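Local coordinates for uncharacterized protein (Peptoclostridium difficile 630, PDB 4YCS), which is of unknown function but, as a putative lipoprotein fragment of the PnrA-like substrate-binding family, probably serves an ABC transporter in ligand uptake, at residues A[7-13]-A[40-46]; A[74-80]-A[93-99]. One frame throughout, in Å; residues are numbered along the deposited sequence.

Contact 1: A[7-13]-A[40-46]; sequences KKSVSMI and NIDTNKV
Lys7 reaches across to Asp42 at the N-terminal end of two neighbouring parallel strands. Its CB lies beside the amide of Asn40, 3.8 Å from ND2. CG sits between the backbone N and the carbonyl carbon (chi1 70°), and from there the chain runs fully extended, bringing CD within 3.2 Å of Asp42 OD2 and then CE past the same oxygen. NZ finally closes a salt bridge to Asp42 OD2 at 2.8 Å, on the syn side of the carboxylate and 17° out of its plane. Farther along, the backbones are joined in regular parallel register from Lys8 opposite Ile41 to Ile13 opposite Val46, with Val10 N bonded to Asp42 O at 3.0 Å and Val46 N to Met12 O at 2.8 Å. On the face shared with Ser9, the buried Ser11 OG donates to Asn44 OD1 (3.0 Å), in the plane of the amide carbonyl and on a lone pair. Ile13 and Val46 continue that face side by side, CD1 of Ile13 lying 4.2 Å from Val46 CG1. These are the two strands of a beta-alpha-beta unit: helix 22-38 connects them and packs on Val10 and Met12, helix 54-62 meets Ser11 and Ile13 on the other face, and strand 68-72 pairs with strand 8-15 along its far side, leaving 41-48 at the sheet edge.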
loop_
_atom_site.group_PDB
_atom_site.type_symbol
_atom_site.label_atom_id
_atom_site.label_comp_id
_atom_site.label_asym_id
_atom_site.label_seq_id
_atom_site.Cartn_x
_atom_site.Cartn_y
_atom_site.Cartn_z
ATOM N N LYS A 7 9.473 15.978 -6.089
ATOM C CA LYS A 7 9.165 14.967 -5.077
ATOM C C LYS A 7 8.002 14.058 -5.503
ATOM O O LYS A 7 7.098 14.451 -6.191
ATOM C CB LYS A 7 8.832 15.589 -3.735
ATOM C CG LYS A 7 7.482 16.313 -3.738
ATOM C CD LYS A 7 7.185 16.933 -2.376
ATOM C CE LYS A 7 5.794 17.560 -2.379
ATOM N NZ LYS A 7 5.550 18.327 -1.134
ATOM N N LYS A 8 8.079 12.819 -5.096
ATOM C CA LYS A 8 7.031 11.869 -5.315
ATOM C C LYS A 8 6.445 11.629 -3.978
ATOM O O LYS A 8 7.030 12.051 -2.990
ATOM C CB LYS A 8 7.623 10.625 -5.956
ATOM C CG LYS A 8 8.064 10.950 -7.372
ATOM C CD LYS A 8 7.880 9.822 -8.339
ATOM C CE LYS A 8 8.418 10.249 -9.681
ATOM N NZ LYS A 8 8.223 9.167 -10.675
ATOM N N SER A 9 5.263 11.019 -3.927
ATOM C CA SER A 9 4.568 10.791 -2.669
ATOM C C SER A 9 3.978 9.362 -2.646
ATOM O O SER A 9 3.550 8.856 -3.681
ATOM C CB SER A 9 3.470 11.836 -2.408
ATOM O OG SER A 9 2.537 11.834 -3.475
ATOM N N VAL A 10 3.965 8.782 -1.445
ATOM C CA VAL A 10 3.470 7.404 -1.186
ATOM C C VAL A 10 2.541 7.454 0.011
ATOM O O VAL A 10 2.831 8.095 1.017
ATOM C CB VAL A 10 4.660 6.445 -0.916
ATOM C CG1 VAL A 10 4.176 5.028 -0.624
ATOM C CG2 VAL A 10 5.573 6.413 -2.102
ATOM N N SER A 11 1.388 6.820 -0.091
ATOM C CA SER A 11 0.461 6.717 1.023
ATOM C C SER A 11 0.276 5.241 1.360
ATOM O O SER A 11 0.220 4.417 0.463
ATOM C CB SER A 11 -0.903 7.293 0.653
ATOM O OG SER A 11 -1.743 7.227 1.802
HETATM N N MSE A 12 0.193 4.936 2.643
HETATM C CA MSE A 12 0.014 3.589 3.131
HETATM C C MSE A 12 -1.242 3.530 3.973
HETATM O O MSE A 12 -1.421 4.355 4.859
HETATM C CB MSE A 12 1.244 3.164 3.956
HETATM C CG MSE A 12 1.164 1.741 4.453
HETATM SE SE MSE A 12 2.871 1.155 5.262
HETATM C CE MSE A 12 3.858 0.565 3.675
ATOM N N ILE A 13 -2.116 2.584 3.665
ATOM C CA ILE A 13 -3.374 2.364 4.416
ATOM C C ILE A 13 -3.249 0.989 5.142
ATOM O O ILE A 13 -2.905 -0.018 4.538
ATOM C CB ILE A 13 -4.642 2.511 3.537
ATOM C CG1 ILE A 13 -5.908 2.254 4.353
ATOM C CG2 ILE A 13 -4.630 1.576 2.350
ATOM C CD1 ILE A 13 -7.168 2.747 3.686
ATOM N N ASN A 40 13.660 10.883 -2.475
ATOM C CA ASN A 40 12.985 12.134 -2.192
ATOM C C ASN A 40 11.477 11.913 -2.237
ATOM O O ASN A 40 10.799 12.168 -3.282
ATOM C CB ASN A 40 13.427 13.198 -3.207
ATOM C CG ASN A 40 12.710 14.519 -3.008
ATOM O OD1 ASN A 40 12.198 14.803 -1.911
ATOM N ND2 ASN A 40 12.621 15.314 -4.083
ATOM N N ILE A 41 10.924 11.403 -1.135
ATOM C CA ILE A 41 9.525 11.124 -1.140
ATOM C C ILE A 41 8.832 11.641 0.102
ATOM O O ILE A 41 9.392 11.603 1.214
ATOM C CB ILE A 41 9.178 9.614 -1.367
ATOM C CG1 ILE A 41 9.765 8.733 -0.300
ATOM C CG2 ILE A 41 9.640 9.162 -2.734
ATOM C CD1 ILE A 41 9.086 7.370 -0.196
ATOM N N ASP A 42 7.613 12.129 -0.105
ATOM C CA ASP A 42 6.688 12.426 0.983
ATOM C C ASP A 42 5.944 11.168 1.381
ATOM O O ASP A 42 5.627 10.389 0.493
ATOM C CB ASP A 42 5.666 13.468 0.530
ATOM C CG ASP A 42 6.286 14.871 0.411
ATOM O OD1 ASP A 42 7.507 14.980 0.638
ATOM O OD2 ASP A 42 5.530 15.841 0.109
ATOM N N THR A 43 5.576 11.007 2.649
ATOM C CA THR A 43 4.754 9.864 3.047
ATOM C C THR A 43 3.542 10.284 3.839
ATOM O O THR A 43 3.516 11.374 4.454
ATOM C CB THR A 43 5.584 8.828 3.888
ATOM O OG1 THR A 43 6.000 9.405 5.115
ATOM C CG2 THR A 43 6.819 8.389 3.073
ATOM N N ASN A 44 2.557 9.389 3.844
ATOM C CA ASN A 44 1.326 9.571 4.549
ATOM C C ASN A 44 0.826 8.180 4.968
ATOM O O ASN A 44 1.104 7.181 4.270
ATOM C CB ASN A 44 0.366 10.287 3.576
ATOM C CG ASN A 44 -1.058 10.378 4.071
ATOM O OD1 ASN A 44 -1.939 9.578 3.669
ATOM N ND2 ASN A 44 -1.321 11.374 4.900
ATOM N N LYS A 45 0.145 8.087 6.088
ATOM C CA LYS A 45 -0.523 6.849 6.456
ATOM C C LYS A 45 -1.950 7.060 6.888
ATOM O O LYS A 45 -2.292 8.103 7.426
ATOM C CB LYS A 45 0.246 6.125 7.545
ATOM C CG LYS A 45 -0.016 6.635 8.957
ATOM C CD LYS A 45 0.381 5.559 9.966
ATOM C CE LYS A 45 0.678 6.151 11.327
ATOM N NZ LYS A 45 1.348 5.128 12.160
ATOM N N VAL A 46 -2.780 6.069 6.609
ATOM C CA VAL A 46 -4.163 6.012 7.044
ATOM C C VAL A 46 -4.344 4.686 7.784
ATOM O O VAL A 46 -3.855 3.667 7.316
ATOM C CB VAL A 46 -5.124 6.114 5.831
ATOM C CG1 VAL A 46 -6.598 5.989 6.235
ATOM C CG2 VAL A 46 -4.888 7.440 5.147
#

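Contact 2: A[74-80]-A[93-99]; sequences ARFAKPL and AIIDYEY
Ala74, in the 3-10 segment that leads to the helix, sets its CB 3.8 Å from Asp96 O and obliquely beside the Tyr97 ring. Its backbone N donates to a water at 2.7 Å, and that water in turn donates to Asp96 OD2, so one water bridges the 3-10 segment and the loop that follows strand 91-95. Phe76 contributes its CB, which touches Ile94 CD1. Ala77 meets three residues of the other segment. Its methyl sits over the centre of the Tyr97 ring, 3.6 Å from the centroid and only 7° off the ring normal, a CH-pi contact made square to the face. The backbone N of Ala77 meets Ile94 CD1 at 3.7 Å, while its carbonyl O receives a short hydrogen bond from Tyr99 OH (2.6 Å), in the carbonyl plane and on a lone pair. The two tyrosines also meet each other: CE1 of Tyr97 stands over the centre of the Tyr99 ring, whose edge is turned to the helix. Leu80, with CG anti to the backbone N (chi1 -179°), sends CD2 to Ile94 CB at 3.8 Å; the two side chains lie alongside each other and point opposite ways, and CD2 lies as near to the Tyr99 hydroxyl. Here the first part of the helix rests on the end of strand 91-95 and on the loop that follows it, within the beta-alpha-beta unit that begins at strand 68-72. Strand 106-109 flanks Leu80 and Ile94, Phe76 leans on Ala71 of strand 68-72, and helix 54-62 packs against Leu80 through Ile58.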
loop_
_atom_site.group_PDB
_atom_site.type_symbol
_atom_site.label_atom_id
_atom_site.label_comp_id
_atom_site.label_asym_id
_atom_site.label_seq_id
_atom_site.Cartn_x
_atom_site.Cartn_y
_atom_site.Cartn_z
ATOM N N ALA A 74 -4.742 -8.652 3.810
ATOM C CA ALA A 74 -5.660 -9.345 2.915
ATOM C C ALA A 74 -7.076 -8.776 2.988
ATOM O O ALA A 74 -7.834 -8.913 2.034
ATOM C CB ALA A 74 -5.689 -10.838 3.241
ATOM N N ARG A 75 -7.441 -8.120 4.082
ATOM C CA ARG A 75 -8.778 -7.513 4.147
ATOM C C ARG A 75 -8.980 -6.370 3.142
ATOM O O ARG A 75 -10.126 -5.998 2.866
ATOM C CB ARG A 75 -9.115 -7.033 5.546
ATOM C CG ARG A 75 -9.375 -8.171 6.531
ATOM C CD ARG A 75 -10.472 -7.805 7.516
ATOM N NE ARG A 75 -10.155 -6.618 8.315
ATOM C CZ ARG A 75 -11.043 -5.953 9.052
ATOM N NH1 ARG A 75 -12.299 -6.371 9.103
ATOM N NH2 ARG A 75 -10.686 -4.870 9.746
ATOM N N PHE A 76 -7.899 -5.830 2.567
ATOM C CA PHE A 76 -8.040 -4.799 1.509
ATOM C C PHE A 76 -8.290 -5.348 0.101
ATOM O O PHE A 76 -8.627 -4.561 -0.812
ATOM C CB PHE A 76 -6.837 -3.855 1.485
ATOM C CG PHE A 76 -6.761 -2.978 2.665
ATOM C CD1 PHE A 76 -7.655 -1.941 2.799
ATOM C CD2 PHE A 76 -5.819 -3.206 3.659
ATOM C CE1 PHE A 76 -7.589 -1.123 3.906
ATOM C CE2 PHE A 76 -5.737 -2.375 4.743
ATOM C CZ PHE A 76 -6.621 -1.333 4.861
ATOM N N ALA A 77 -8.148 -6.668 -0.067
ATOM C CA ALA A 77 -8.215 -7.317 -1.384
ATOM C C ALA A 77 -9.388 -6.825 -2.214
ATOM O O ALA A 77 -9.201 -6.250 -3.299
ATOM C CB ALA A 77 -8.254 -8.838 -1.229
ATOM N N LYS A 78 -10.591 -7.004 -1.688
ATOM C CA LYS A 78 -11.811 -6.658 -2.435
ATOM C C LYS A 78 -12.029 -5.138 -2.647
ATOM O O LYS A 78 -12.314 -4.726 -3.758
ATOM C CB LYS A 78 -13.060 -7.324 -1.825
ATOM C CG LYS A 78 -13.172 -8.827 -2.090
ATOM C CD LYS A 78 -13.551 -9.181 -3.537
ATOM C CE LYS A 78 -13.623 -10.694 -3.764
ATOM N NZ LYS A 78 -12.285 -11.353 -3.713
ATOM N N PRO A 79 -11.915 -4.312 -1.585
ATOM C CA PRO A 79 -12.112 -2.873 -1.800
ATOM C C PRO A 79 -11.047 -2.241 -2.688
ATOM O O PRO A 79 -11.350 -1.299 -3.394
ATOM C CB PRO A 79 -12.082 -2.282 -0.394
ATOM C CG PRO A 79 -11.437 -3.318 0.435
ATOM C CD PRO A 79 -11.796 -4.638 -0.161
ATOM N N LEU A 80 -9.840 -2.789 -2.687
ATOM C CA LEU A 80 -8.760 -2.281 -3.541
ATOM C C LEU A 80 -8.969 -2.630 -4.997
ATOM O O LEU A 80 -8.732 -1.800 -5.877
ATOM C CB LEU A 80 -7.404 -2.800 -3.083
ATOM C CG LEU A 80 -6.176 -2.320 -3.867
ATOM C CD1 LEU A 80 -5.878 -0.866 -3.488
ATOM C CD2 LEU A 80 -4.973 -3.227 -3.592
ATOM N N ALA A 93 -0.192 -1.119 -4.481
ATOM C CA ALA A 93 0.499 -2.311 -3.965
ATOM C C ALA A 93 -0.329 -2.872 -2.836
ATOM O O ALA A 93 -0.967 -2.113 -2.111
ATOM C CB ALA A 93 1.903 -2.004 -3.489
ATOM N N ILE A 94 -0.368 -4.203 -2.715
ATOM C CA ILE A 94 -1.017 -4.824 -1.600
ATOM C C ILE A 94 -0.060 -5.814 -0.940
ATOM O O ILE A 94 0.641 -6.555 -1.649
ATOM C CB ILE A 94 -2.343 -5.460 -1.996
ATOM C CG1 ILE A 94 -3.083 -5.901 -0.738
ATOM C CG2 ILE A 94 -2.150 -6.570 -3.054
ATOM C CD1 ILE A 94 -4.532 -6.320 -0.991
ATOM N N ILE A 95 0.019 -5.750 0.392
ATOM C CA ILE A 95 0.874 -6.626 1.176
ATOM C C ILE A 95 0.071 -7.809 1.770
ATOM O O ILE A 95 -0.944 -7.618 2.434
ATOM C CB ILE A 95 1.581 -5.869 2.260
ATOM C CG1 ILE A 95 2.501 -4.813 1.631
ATOM C CG2 ILE A 95 2.401 -6.821 3.144
ATOM C CD1 ILE A 95 2.917 -3.762 2.617
ATOM N N ASP A 96 0.560 -9.027 1.496
ATOM C CA ASP A 96 0.027 -10.294 2.045
ATOM C C ASP A 96 -1.208 -10.779 1.304
ATOM O O ASP A 96 -2.131 -11.325 1.896
ATOM C CB ASP A 96 -0.244 -10.156 3.557
ATOM C CG ASP A 96 -0.408 -11.534 4.279
ATOM O OD1 ASP A 96 0.262 -12.528 3.879
ATOM O OD2 ASP A 96 -1.201 -11.579 5.252
ATOM N N TYR A 97 -1.227 -10.581 -0.010
ATOM C CA TYR A 97 -2.334 -11.066 -0.849
ATOM C C TYR A 97 -1.935 -11.131 -2.329
ATOM O O TYR A 97 -1.328 -10.197 -2.886
ATOM C CB TYR A 97 -3.602 -10.213 -0.669
ATOM C CG TYR A 97 -4.775 -10.793 -1.404
ATOM C CD1 TYR A 97 -5.048 -10.435 -2.717
ATOM C CD2 TYR A 97 -5.589 -11.740 -0.797
ATOM C CE1 TYR A 97 -6.114 -10.992 -3.396
ATOM C CE2 TYR A 97 -6.662 -12.298 -1.467
ATOM C CZ TYR A 97 -6.906 -11.929 -2.759
ATOM O OH TYR A 97 -7.956 -12.477 -3.402
ATOM N N GLU A 98 -2.309 -12.226 -2.970
ATOM C CA GLU A 98 -2.081 -12.414 -4.389
ATOM C C GLU A 98 -3.417 -12.681 -5.044
ATOM O O GLU A 98 -4.151 -13.544 -4.598
ATOM C CB GLU A 98 -1.104 -13.566 -4.636
ATOM C CG GLU A 98 0.356 -13.117 -4.635
ATOM C CD GLU A 98 1.351 -14.267 -4.726
ATOM O OE1 GLU A 98 1.296 -15.060 -5.692
ATOM O OE2 GLU A 98 2.205 -14.372 -3.825
ATOM N N TYR A 99 -3.738 -11.926 -6.092
ATOM C CA TYR A 99 -4.980 -12.120 -6.858
ATOM C C TYR A 99 -4.813 -13.261 -7.858
ATOM O O TYR A 99 -3.719 -13.459 -8.399
ATOM C CB TYR A 99 -5.325 -10.858 -7.640
ATOM C CG TYR A 99 -5.706 -9.685 -6.783
ATOM C CD1 TYR A 99 -4.747 -8.809 -6.297
ATOM C CD2 TYR A 99 -7.023 -9.455 -6.467
ATOM C CE1 TYR A 99 -5.103 -7.742 -5.496
ATOM C CE2 TYR A 99 -7.387 -8.393 -5.674
ATOM C CZ TYR A 99 -6.424 -7.528 -5.198
ATOM O OH TYR A 99 -6.816 -6.483 -4.417
HETATM O O HOH W 1 -3.357 -10.048 5.649
#

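Both contacts belong to the same parallel sheet, but on opposite sides of the chain's centre, and each joins parts of its own beta-alpha-beta unit. Contact 1 is strand on strand at the sheet edge, partly buried, and held mainly by main-chain hydrogen bonds, with a salt bridge at its exposed end. Contact 2 sets a helix against a strand end and the loop after it, is more deeply buried, and relies on aliphatic and aromatic packing with one tyrosine bond to a helix carbonyl and a bridging water. Their centres lie about 19 Å apart, yet they touch where Ile13 O packs on Phe76 CE2 at 3.7 Å, near the C-terminal end of strand 8-15.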